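Local coordinates for protein importin subunit beta-1 (Saccharomyces cerevisiae, PDB 5OWU) that carries proteins into the nucleus as the importin beta subunit, working with importin alpha, which recognises the classical nuclear localization signal of the cargo, at residues N113-Q117 / L157-Y161; Y256-K260 / Q313-F317; L685-I689 / V702-F706. All coordinates share one frame; numbering follows the deposited sequence.

Contact 1: residues N113-Q117 / L157-Y161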
loop_
_atom_site.group_PDB
_atom_site.type_symbol
_atom_site.label_atom_id
_atom_site.label_comp_id
_atom_site.label_asym_id
_atom_site.label_seq_id
_atom_site.Cartn_x
_atom_site.Cartn_y
_atom_site.Cartn_z
ATOM N N ASN A 113 -15.749 9.521 -25.777
ATOM C CA ASN A 113 -15.255 9.033 -24.490
ATOM C C ASN A 113 -16.297 9.218 -23.387
ATOM O O ASN A 113 -16.594 8.283 -22.623
ATOM C CB ASN A 113 -13.956 9.761 -24.131
ATOM C CG ASN A 113 -13.213 9.102 -22.980
ATOM O OD1 ASN A 113 -13.059 7.886 -22.943
ATOM N ND2 ASN A 113 -12.751 9.905 -22.037
ATOM N N ALA A 114 -16.861 10.427 -23.273
ATOM C CA ALA A 114 -17.895 10.640 -22.258
ATOM C C ALA A 114 -19.054 9.671 -22.453
ATOM O O ALA A 114 -19.551 9.060 -21.491
ATOM C CB ALA A 114 -18.389 12.083 -22.312
ATOM N N ALA A 115 -19.486 9.504 -23.702
ATOM C CA ALA A 115 -20.577 8.589 -24.000
ATOM C C ALA A 115 -20.210 7.160 -23.622
ATOM O O ALA A 115 -21.049 6.411 -23.110
ATOM C CB ALA A 115 -20.931 8.685 -25.482
ATOM N N ALA A 116 -18.959 6.765 -23.861
ATOM C CA ALA A 116 -18.522 5.419 -23.512
ATOM C C ALA A 116 -18.595 5.195 -22.009
ATOM O O ALA A 116 -18.999 4.119 -21.552
ATOM C CB ALA A 116 -17.098 5.178 -24.017
ATOM N N GLN A 117 -18.200 6.197 -21.221
ATOM C CA GLN A 117 -18.300 6.060 -19.770
ATOM C C GLN A 117 -19.756 5.965 -19.314
ATOM O O GLN A 117 -20.081 5.189 -18.401
ATOM C CB GLN A 117 -17.597 7.230 -19.091
ATOM C CG GLN A 117 -16.115 7.320 -19.378
ATOM C CD GLN A 117 -15.417 8.351 -18.512
ATOM O OE1 GLN A 117 -15.454 8.278 -17.286
ATOM N NE2 GLN A 117 -14.773 9.316 -19.151
ATOM N N LEU A 157 -13.392 1.298 -25.950
ATOM C CA LEU A 157 -13.346 2.097 -24.728
ATOM C C LEU A 157 -14.527 1.779 -23.825
ATOM O O LEU A 157 -14.362 1.565 -22.618
ATOM C CB LEU A 157 -13.344 3.590 -25.057
ATOM C CG LEU A 157 -12.109 4.163 -25.748
ATOM C CD1 LEU A 157 -12.270 5.664 -25.873
ATOM C CD2 LEU A 157 -10.833 3.813 -24.995
ATOM N N ALA A 158 -15.734 1.763 -24.395
ATOM C CA ALA A 158 -16.918 1.473 -23.590
ATOM C C ALA A 158 -16.812 0.110 -22.916
ATOM O O ALA A 158 -17.158 -0.034 -21.740
ATOM C CB ALA A 158 -18.175 1.550 -24.457
ATOM N N LEU A 159 -16.329 -0.906 -23.640
ATOM C CA LEU A 159 -16.182 -2.226 -23.031
ATOM C C LEU A 159 -15.159 -2.198 -21.894
ATOM O O LEU A 159 -15.385 -2.779 -20.818
ATOM C CB LEU A 159 -15.795 -3.243 -24.105
ATOM C CG LEU A 159 -16.914 -3.496 -25.126
ATOM C CD1 LEU A 159 -16.354 -4.057 -26.406
ATOM C CD2 LEU A 159 -17.961 -4.437 -24.543
ATOM N N GLY A 160 -14.045 -1.497 -22.104
ATOM C CA GLY A 160 -13.085 -1.325 -21.024
ATOM C C GLY A 160 -13.710 -0.696 -19.794
ATOM O O GLY A 160 -13.578 -1.214 -18.686
ATOM N N TYR A 161 -14.406 0.431 -19.980
ATOM C CA TYR A 161 -15.031 1.127 -18.857
ATOM C C TYR A 161 -16.050 0.243 -18.167
ATOM O O TYR A 161 -16.183 0.266 -16.944
ATOM C CB TYR A 161 -15.703 2.408 -19.346
ATOM C CG TYR A 161 -14.759 3.545 -19.658
ATOM C CD1 TYR A 161 -13.855 4.011 -18.710
ATOM C CD2 TYR A 161 -14.801 4.184 -20.890
ATOM C CE1 TYR A 161 -13.004 5.064 -18.991
ATOM C CE2 TYR A 161 -13.955 5.238 -21.178
ATOM C CZ TYR A 161 -13.062 5.675 -20.225
ATOM O OH TYR A 161 -12.220 6.716 -20.524
#
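Tyr161 meets Asn113 and Gln117 in a mixed polar and apolar contact between neighbouring HEAT repeats, where helix 109-126 of HEAT 3 lies against helix 149-165 of HEAT 4. The two short segments run in roughly the same direction, their axes 39° apart and 8.5 Å from each other at closest approach. Small alanines permit that closeness: Ala116 and Ala158 have their CA atoms 4.3 Å apart, and Ala116 CB rests 3.8 Å from Ala158 CB. Ala116 CB also touches Leu157 CB and the edge of the Tyr161 ring at CD2.

The ring of Tyr161 does most of the remaining work. Gln117 lays its CG over the centre of one face, 3.5 Å from the ring centroid, a CH-pi contact close to the ring normal. Beyond CG the glutamine chain runs on extended, and its amide plane is only 22° from that of the ring. Asn113 comes in at the ring edge instead. With its CG swung anti to the backbone N (chi1 -167°), it brings OD1 to 2.8 Å from Tyr161 OH, and the hydroxyl donates in the carbonyl plane, onto a lone pair. Leu157 CD1 lies alongside that same oxygen, 3.8 Å from Asn113 OD1. A phenylalanine in place of Tyr161 would probably keep the cover of Gln117 but leave Asn113 OD1 without its hydroxyl donor and the Asn113 amide freer to turn.

Beyond the two segments, Ala116 reaches Leu104 of helix 90-104 and Gln117 touches Leu63 and Lys66 of helix 55-67. The chemistry implies a division of roles: the alanines probably help to set the spacing here, while one directional bond and one covered ring face fix how the side chains mesh.

Contact 2: residues Y256-K260 / Q313-F317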
loop_
_atom_site.group_PDB
_atom_site.type_symbol
_atom_site.label_atom_id
_atom_site.label_comp_id
_atom_site.label_asym_id
_atom_site.label_seq_id
_atom_site.Cartn_x
_atom_site.Cartn_y
_atom_site.Cartn_z
ATOM N N TYR A 256 -2.547 -18.054 -13.301
ATOM C CA TYR A 256 -1.318 -18.830 -13.167
ATOM C C TYR A 256 -1.573 -20.316 -13.407
ATOM O O TYR A 256 -0.828 -20.967 -14.148
ATOM C CB TYR A 256 -0.702 -18.614 -11.775
ATOM C CG TYR A 256 0.602 -19.354 -11.554
ATOM C CD1 TYR A 256 1.823 -18.778 -11.890
ATOM C CD2 TYR A 256 0.609 -20.633 -11.008
ATOM C CE1 TYR A 256 3.025 -19.469 -11.687
ATOM C CE2 TYR A 256 1.792 -21.319 -10.801
ATOM C CZ TYR A 256 2.997 -20.738 -11.140
ATOM O OH TYR A 256 4.167 -21.446 -10.928
ATOM N N THR A 257 -2.645 -20.853 -12.817
ATOM C CA THR A 257 -2.866 -22.296 -12.831
ATOM C C THR A 257 -2.965 -22.864 -14.242
ATOM O O THR A 257 -2.772 -24.071 -14.423
ATOM C CB THR A 257 -4.136 -22.644 -12.042
ATOM O OG1 THR A 257 -4.211 -24.061 -11.839
ATOM C CG2 THR A 257 -5.392 -22.169 -12.766
ATOM N N PHE A 258 -3.251 -22.030 -15.241
ATOM C CA PHE A 258 -3.417 -22.481 -16.619
ATOM C C PHE A 258 -2.211 -22.183 -17.507
ATOM O O PHE A 258 -2.280 -22.420 -18.718
ATOM C CB PHE A 258 -4.658 -21.833 -17.243
ATOM C CG PHE A 258 -5.948 -22.185 -16.563
ATOM C CD1 PHE A 258 -6.456 -23.474 -16.631
ATOM C CD2 PHE A 258 -6.676 -21.217 -15.892
ATOM C CE1 PHE A 258 -7.657 -23.796 -16.017
ATOM C CE2 PHE A 258 -7.879 -21.530 -15.279
ATOM C CZ PHE A 258 -8.371 -22.817 -15.343
ATOM N N MET A 259 -1.111 -21.679 -16.954
ATOM C CA MET A 259 -0.042 -21.151 -17.796
ATOM C C MET A 259 1.028 -22.166 -18.201
ATOM O O MET A 259 1.855 -21.848 -19.063
ATOM C CB MET A 259 0.636 -19.983 -17.086
ATOM C CG MET A 259 -0.255 -18.749 -16.979
ATOM S SD MET A 259 -0.695 -18.054 -18.588
ATOM C CE MET A 259 -2.351 -18.709 -18.831
ATOM N N LYS A 260 1.061 -23.359 -17.613
ATOM C CA LYS A 260 2.170 -24.269 -17.909
ATOM C C LYS A 260 2.283 -24.584 -19.398
ATOM O O LYS A 260 3.391 -24.469 -19.950
ATOM C CB LYS A 260 2.032 -25.543 -17.064
ATOM C CG LYS A 260 3.263 -26.449 -17.068
ATOM C CD LYS A 260 3.013 -27.707 -16.247
ATOM C CE LYS A 260 4.257 -28.569 -16.145
ATOM N NZ LYS A 260 3.938 -29.938 -15.655
ATOM N N GLN A 313 -0.570 -24.899 -6.419
ATOM C CA GLN A 313 0.662 -25.601 -6.751
ATOM C C GLN A 313 1.529 -24.709 -7.625
ATOM O O GLN A 313 1.044 -24.130 -8.603
ATOM C CB GLN A 313 0.368 -26.923 -7.472
ATOM C CG GLN A 313 -0.649 -26.800 -8.607
ATOM C CD GLN A 313 -0.672 -28.016 -9.522
ATOM O OE1 GLN A 313 0.227 -28.857 -9.486
ATOM N NE2 GLN A 313 -1.708 -28.110 -10.351
ATOM N N SER A 314 2.806 -24.593 -7.275
ATOM C CA SER A 314 3.752 -23.893 -8.128
ATOM C C SER A 314 4.256 -24.827 -9.218
ATOM O O SER A 314 4.519 -26.006 -8.971
ATOM C CB SER A 314 4.928 -23.362 -7.311
ATOM O OG SER A 314 5.859 -22.674 -8.133
ATOM N N TYR A 315 4.364 -24.297 -10.432
ATOM C CA TYR A 315 5.026 -24.984 -11.530
ATOM C C TYR A 315 6.518 -24.692 -11.588
ATOM O O TYR A 315 7.210 -25.264 -12.436
ATOM C CB TYR A 315 4.376 -24.597 -12.861
ATOM C CG TYR A 315 2.915 -24.962 -12.945
ATOM C CD1 TYR A 315 2.495 -26.278 -12.798
ATOM C CD2 TYR A 315 1.955 -23.992 -13.184
ATOM C CE1 TYR A 315 1.149 -26.616 -12.871
ATOM C CE2 TYR A 315 0.611 -24.318 -13.264
ATOM C CZ TYR A 315 0.214 -25.631 -13.105
ATOM O OH TYR A 315 -1.124 -25.951 -13.181
ATOM N N ASN A 316 7.027 -23.806 -10.725
ATOM C CA ASN A 316 8.463 -23.559 -10.623
ATOM C C ASN A 316 9.036 -23.066 -11.948
ATOM O O ASN A 316 10.100 -23.509 -12.388
ATOM C CB ASN A 316 9.198 -24.816 -10.146
ATOM C CG ASN A 316 8.800 -25.225 -8.738
ATOM O OD1 ASN A 316 8.809 -24.408 -7.820
ATOM N ND2 ASN A 316 8.430 -26.487 -8.566
ATOM N N PHE A 317 8.321 -22.143 -12.591
ATOM C CA PHE A 317 8.797 -21.550 -13.841
ATOM C C PHE A 317 10.152 -20.877 -13.657
ATOM O O PHE A 317 11.070 -21.063 -14.466
ATOM C CB PHE A 317 7.782 -20.523 -14.355
ATOM C CG PHE A 317 6.470 -21.117 -14.803
ATOM C CD1 PHE A 317 6.439 -22.234 -15.625
ATOM C CD2 PHE A 317 5.268 -20.541 -14.415
ATOM C CE1 PHE A 317 5.233 -22.770 -16.041
ATOM C CE2 PHE A 317 4.057 -21.076 -14.825
ATOM C CZ PHE A 317 4.042 -22.193 -15.644
#
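Tyr256 reaches across from the 256-260 turn to the 313-317 loop, and its path from CB to the hydroxyl ties the two together. With CG anti to the backbone N (chi1 -179°), the ring swings out from CB between Tyr315 and Phe317. CE2 lies 3.6 Å from Tyr315 CD2, with Gln313 O at the ring edge beside it; CE1 is 3.7 Å from Phe317 CE2. The Tyr256 and Tyr315 planes are nearly parallel, 17° apart, yet slid so far that the rings barely overlap, whereas Phe317 lies oblique. At the tip, Tyr256 OH accepts from Tyr315 N at 2.9 Å, and it is also hydrogen-bonded to Glu297 of helix 280-306, whose carboxylate takes the Phe317 backbone N as well.

Tyr315 answers in the opposite direction: its OH donates to Thr257 O at 2.8 Å, while Lys260 CB sits over the centre of its ring face. Ser314 OG accepts from Asn316 N in an ST turn just before helix 317-332. An aromatic side chain of another protein meets Phe317 edge-to-face. Together this is an aromatic cluster, framed by two tyrosine hydroxyl bonds, one accepted and one donated, joining the turns that lead into HEAT 7 and HEAT 8.

Contact 3: residues L685-I689 / V702-F706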
loop_
_atom_site.group_PDB
_atom_site.type_symbol
_atom_site.label_atom_id
_atom_site.label_comp_id
_atom_site.label_asym_id
_atom_site.label_seq_id
_atom_site.Cartn_x
_atom_site.Cartn_y
_atom_site.Cartn_z
ATOM N N LEU A 685 -13.443 14.371 22.930
ATOM C CA LEU A 685 -13.311 13.253 22.006
ATOM C C LEU A 685 -14.657 12.917 21.388
ATOM O O LEU A 685 -14.752 12.688 20.173
ATOM C CB LEU A 685 -12.709 12.042 22.722
ATOM C CG LEU A 685 -11.229 12.199 23.086
ATOM C CD1 LEU A 685 -10.794 11.148 24.110
ATOM C CD2 LEU A 685 -10.359 12.121 21.851
ATOM N N ALA A 686 -15.721 12.943 22.197
ATOM C CA ALA A 686 -17.040 12.623 21.668
ATOM C C ALA A 686 -17.412 13.588 20.552
ATOM O O ALA A 686 -17.939 13.174 19.512
ATOM C CB ALA A 686 -18.079 12.649 22.788
ATOM N N GLN A 687 -17.112 14.876 20.733
ATOM C CA GLN A 687 -17.346 15.836 19.664
ATOM C C GLN A 687 -16.511 15.486 18.436
ATOM O O GLN A 687 -17.030 15.419 17.315
ATOM C CB GLN A 687 -17.025 17.248 20.150
ATOM C CG GLN A 687 -17.814 17.686 21.374
ATOM C CD GLN A 687 -17.154 18.841 22.113
ATOM O OE1 GLN A 687 -16.623 19.766 21.496
ATOM N NE2 GLN A 687 -17.171 18.783 23.443
ATOM N N MET A 688 -15.217 15.218 18.640
ATOM C CA MET A 688 -14.312 15.050 17.507
ATOM C C MET A 688 -14.781 13.930 16.593
ATOM O O MET A 688 -14.917 14.118 15.378
ATOM C CB MET A 688 -12.897 14.764 18.000
ATOM C CG MET A 688 -12.220 15.921 18.695
ATOM S SD MET A 688 -10.811 15.353 19.664
ATOM C CE MET A 688 -9.841 14.527 18.408
ATOM N N ILE A 689 -15.030 12.748 17.161
ATOM C CA ILE A 689 -15.408 11.599 16.354
ATOM C C ILE A 689 -16.801 11.749 15.763
ATOM O O ILE A 689 -17.168 10.980 14.868
ATOM C CB ILE A 689 -15.283 10.307 17.191
ATOM C CG1 ILE A 689 -15.197 9.085 16.270
ATOM C CG2 ILE A 689 -16.440 10.174 18.197
ATOM C CD1 ILE A 689 -14.815 7.797 16.979
ATOM N N VAL A 702 -9.123 7.822 18.047
ATOM C CA VAL A 702 -10.031 8.079 19.161
ATOM C C VAL A 702 -10.483 6.766 19.785
ATOM O O VAL A 702 -10.467 6.608 21.014
ATOM C CB VAL A 702 -11.214 8.943 18.694
ATOM C CG1 VAL A 702 -12.229 9.124 19.811
ATOM C CG2 VAL A 702 -10.695 10.296 18.239
ATOM N N LEU A 703 -10.852 5.783 18.961
ATOM C CA LEU A 703 -11.262 4.509 19.537
ATOM C C LEU A 703 -10.166 3.978 20.451
ATOM O O LEU A 703 -10.415 3.646 21.620
ATOM C CB LEU A 703 -11.600 3.505 18.431
ATOM C CG LEU A 703 -12.851 3.805 17.594
ATOM C CD1 LEU A 703 -13.005 2.775 16.488
ATOM C CD2 LEU A 703 -14.115 3.846 18.441
ATOM N N SER A 704 -8.922 3.981 19.964
ATOM C CA SER A 704 -7.841 3.429 20.767
ATOM C C SER A 704 -7.701 4.187 22.076
ATOM O O SER A 704 -7.468 3.580 23.130
ATOM C CB SER A 704 -6.527 3.459 19.988
ATOM O OG SER A 704 -6.617 2.636 18.846
ATOM N N VAL A 705 -7.878 5.513 22.040
ATOM C CA VAL A 705 -7.595 6.279 23.246
ATOM C C VAL A 705 -8.688 6.043 24.270
ATOM O O VAL A 705 -8.438 6.128 25.481
ATOM C CB VAL A 705 -7.392 7.774 22.920
ATOM C CG1 VAL A 705 -8.709 8.548 22.876
ATOM C CG2 VAL A 705 -6.445 8.404 23.921
ATOM N N PHE A 706 -9.901 5.685 23.824
ATOM C CA PHE A 706 -10.913 5.289 24.797
ATOM C C PHE A 706 -10.376 4.174 25.679
ATOM O O PHE A 706 -10.521 4.214 26.911
ATOM C CB PHE A 706 -12.199 4.858 24.090
ATOM C CG PHE A 706 -12.994 5.999 23.505
ATOM C CD1 PHE A 706 -13.123 7.202 24.184
ATOM C CD2 PHE A 706 -13.621 5.862 22.276
ATOM C CE1 PHE A 706 -13.861 8.245 23.648
ATOM C CE2 PHE A 706 -14.362 6.905 21.738
ATOM C CZ PHE A 706 -14.476 8.097 22.424
#
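Leu685 and Val705 make the closest touch between segments 685-689 and 702-706, in the two helices of HEAT 16, with Leu685 CD1 3.6 Å from Val705 CG1. The segments, on helices 675-689 and 698-713, run nearly antiparallel, 156° apart in direction, as the paired helices of a HEAT repeat do. Their axes stay 11.0 Å from each other, so the gap is bridged by side chains, not by close backbones.

Leu685 is the busiest of them. While CD1 presses on Val705, its CD2 lies 4.1 Å from Val702 CG2, the two side chains sliding past each other in opposite directions. Its CB meets Phe706 CE1, which comes up obliquely to the leucine. Val705 holds CG1 between its own backbone N and carbonyl carbon (chi1 86°), and that turn points the methyl at the leucine. Val705 also packs against Val660, Ile663 and Ala664 of helix 655-669, so this half of the contact is covered by a further helix. Phe706 is backed in turn by Ile724 and Leu727 of helix 718-732.

Toward Ile689 no pair comes as close as Leu685 with Val705. With CG1 anti to the backbone N and the chain extended, Ile689 CD1 stands 4.1 Å from Val702 CG1 and 4.3 Å from Leu703 CD2. Ile689 itself is partly exposed, unlike the buried residues it touches. Met688 adds a slight graze, its CE 4.3 Å from Val702 CG2, and also touches Val660 and Leu698. Farther round the same helix, Ala686 and Gln687 are exposed, and Ala686 points away from the partner segment.

No hydrogen bond crosses between the segments. The chemistry is therefore purely apolar, holding the hairpin by shape and burial of methyl, methylene and ring carbons rather than by directional bonds.

In the fold
The three contacts follow one another along the chain without touching. Contact 3 is the buried one, formed inside a single repeat, HEAT 16, and wholly apolar. Contacts 1 and 2 are partly buried and join successive repeats: contact 1 through helix faces of HEAT 3 and HEAT 4, contact 2 through the turns leading into HEAT 7 and HEAT 8. Both use tyrosine hydroxyls, once in contact 1 and twice in contact 2, where another protein chain also approaches. Contacts 1 and 2 lie about 34 Å apart between centres; contact 3 is about 49 Å from contact 2, across the centre of the chain.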